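Local coordinates for Tae4 (Agrobacterium tumefaciens, PDB 6IJF), which probably acts as a type VI secretion amidase effector that cleaves amide bonds in the peptide part of bacterial peptidoglycan, at residues 12-16 against 50-54. Sequence-based numbering, arbitrary orientation.
Sequences NYPSS and IRVSI
Arg51 reaches from helix 48-58 across the loop 12-16 to the carbonyl oxygen of Pro14, in a fold related to the papain-like cysteine peptidases. In such enzymes the nucleophile sits at the start of a helix packed on a sheet, and here Cys48, His132 and Asp134 are arranged consistently with a catalytic triad.

The polar link runs from Arg51 NH1 to Pro14 O, 2.9 Å apart and nearly straight at 163°. The acceptor lies almost in the guanidinium plane, yet the nitrogen stands above the carbonyl plane rather than on a lone pair. Two further bonds, from NE to Thr47 OG1 and from NH2 to Leu24 O, fix the rotation of the buried guanidinium and tie it to Thr47, just before the helix, and to the loop that precedes helix 26-33. Over one face of this group lies Ser16 CB, 3.6 Å from Arg51 NE.

Apolar contacts spread along the helix. Tyr13 has its CG anti to the backbone N (chi1 175°), which carries the ring to the helix. Its CE1 meets Arg51 CB at 3.6 Å, and its edge faces the backbone N of Val52. Val52 CG2 also touches CE1, at 3.9 Å. The Tyr13 side chain also touches Asp134 and Leu135 of strand 131-137, so that it lies between helix and sheet, while its OH hydrogen-bonds Ser147 OG. Farther along the helix, Pro14 CD rests 4.2 Å from Ile54 CG2, and Leu29 of helix 26-33 touches both residues. The extended aliphatic chain of Arg51 passes beside Pro14 O, its CD 3.3 Å from that oxygen.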
loop_
_atom_site.group_PDB
_atom_site.type_symbol
_atom_site.label_atom_id
_atom_site.label_comp_id
_atom_site.label_asym_id
_atom_site.label_seq_id
_atom_site.Cartn_x
_atom_site.Cartn_y
_atom_site.Cartn_z
ATOM N N ASN C 12 13.764 -7.417 23.487
ATOM C CA ASN C 12 14.952 -6.513 23.545
ATOM C C ASN C 12 15.222 -5.789 22.215
ATOM O O ASN C 12 16.216 -5.019 22.151
ATOM C CB ASN C 12 16.176 -7.300 24.000
ATOM C CG ASN C 12 16.150 -7.578 25.491
ATOM O OD1 ASN C 12 16.588 -8.645 25.954
ATOM N ND2 ASN C 12 15.693 -6.601 26.254
ATOM N N TYR C 13 14.425 -6.038 21.180
ATOM C CA TYR C 13 14.708 -5.531 19.806
ATOM C C TYR C 13 14.082 -4.147 19.624
ATOM O O TYR C 13 12.864 -3.986 19.756
ATOM C CB TYR C 13 14.229 -6.527 18.744
ATOM C CG TYR C 13 14.380 -6.008 17.327
ATOM C CD1 TYR C 13 15.580 -6.105 16.643
ATOM C CD2 TYR C 13 13.327 -5.374 16.688
ATOM C CE1 TYR C 13 15.725 -5.607 15.365
ATOM C CE2 TYR C 13 13.445 -4.905 15.386
ATOM C CZ TYR C 13 14.654 -5.007 14.725
ATOM O OH TYR C 13 14.768 -4.461 13.475
ATOM N N PRO C 14 14.876 -3.113 19.276
ATOM C CA PRO C 14 14.330 -1.808 18.887
ATOM C C PRO C 14 13.975 -1.738 17.392
ATOM O O PRO C 14 14.850 -1.872 16.518
ATOM C CB PRO C 14 15.485 -0.873 19.283
ATOM C CG PRO C 14 16.711 -1.670 18.946
ATOM C CD PRO C 14 16.344 -3.126 19.205
ATOM N N SER C 15 12.698 -1.550 17.082
ATOM C CA SER C 15 12.181 -1.581 15.692
ATOM C C SER C 15 12.331 -0.211 15.027
ATOM O O SER C 15 12.178 0.824 15.710
ATOM C CB SER C 15 10.748 -2.073 15.701
ATOM O OG SER C 15 10.117 -1.854 14.444
ATOM N N SER C 16 12.564 -0.162 13.713
ATOM C CA SER C 16 12.542 1.096 12.915
ATOM C C SER C 16 11.125 1.399 12.379
ATOM O O SER C 16 10.964 2.408 11.650
ATOM C CB SER C 16 13.550 1.044 11.775
ATOM O OG SER C 16 13.334 -0.094 10.984
ATOM N N ILE C 50 22.670 -2.962 13.541
ATOM C CA ILE C 50 22.723 -2.311 14.893
ATOM C C ILE C 50 21.547 -2.800 15.750
ATOM O O ILE C 50 21.742 -3.213 16.917
ATOM C CB ILE C 50 22.706 -0.778 14.757
ATOM C CG1 ILE C 50 23.901 -0.272 13.954
ATOM C CG2 ILE C 50 22.631 -0.112 16.118
ATOM C CD1 ILE C 50 23.747 1.155 13.465
ATOM N N ARG C 51 20.345 -2.783 15.186
ATOM C CA ARG C 51 19.116 -3.127 15.948
ATOM C C ARG C 51 19.181 -4.604 16.340
ATOM O O ARG C 51 18.892 -4.941 17.511
ATOM C CB ARG C 51 17.871 -2.747 15.134
ATOM C CG ARG C 51 17.753 -1.252 14.915
ATOM C CD ARG C 51 16.626 -0.862 13.970
ATOM N NE ARG C 51 16.549 0.576 13.792
ATOM C CZ ARG C 51 15.895 1.402 14.607
ATOM N NH1 ARG C 51 15.280 0.921 15.676
ATOM N NH2 ARG C 51 15.829 2.688 14.324
ATOM N N VAL C 52 19.591 -5.491 15.423
ATOM C CA VAL C 52 19.693 -6.941 15.761
ATOM C C VAL C 52 20.839 -7.174 16.767
ATOM O O VAL C 52 20.621 -7.962 17.737
ATOM C CB VAL C 52 19.796 -7.831 14.511
ATOM C CG1 VAL C 52 20.120 -9.275 14.906
ATOM C CG2 VAL C 52 18.509 -7.781 13.688
ATOM N N SER C 53 21.984 -6.516 16.602
ATOM C CA SER C 53 23.119 -6.584 17.583
ATOM C C SER C 53 22.622 -6.246 18.992
ATOM O O SER C 53 22.851 -7.036 19.923
ATOM C CB SER C 53 24.249 -5.660 17.205
ATOM O OG SER C 53 24.814 -5.987 15.966
ATOM N N ILE C 54 21.865 -5.160 19.138
ATOM C CA ILE C 54 21.372 -4.670 20.465
ATOM C C ILE C 54 20.443 -5.712 21.088
ATOM O O ILE C 54 20.587 -5.991 22.305
ATOM C CB ILE C 54 20.713 -3.298 20.311
ATOM C CG1 ILE C 54 21.788 -2.250 20.062
ATOM C CG2 ILE C 54 19.855 -2.966 21.518
ATOM C CD1 ILE C 54 21.284 -0.958 19.505
#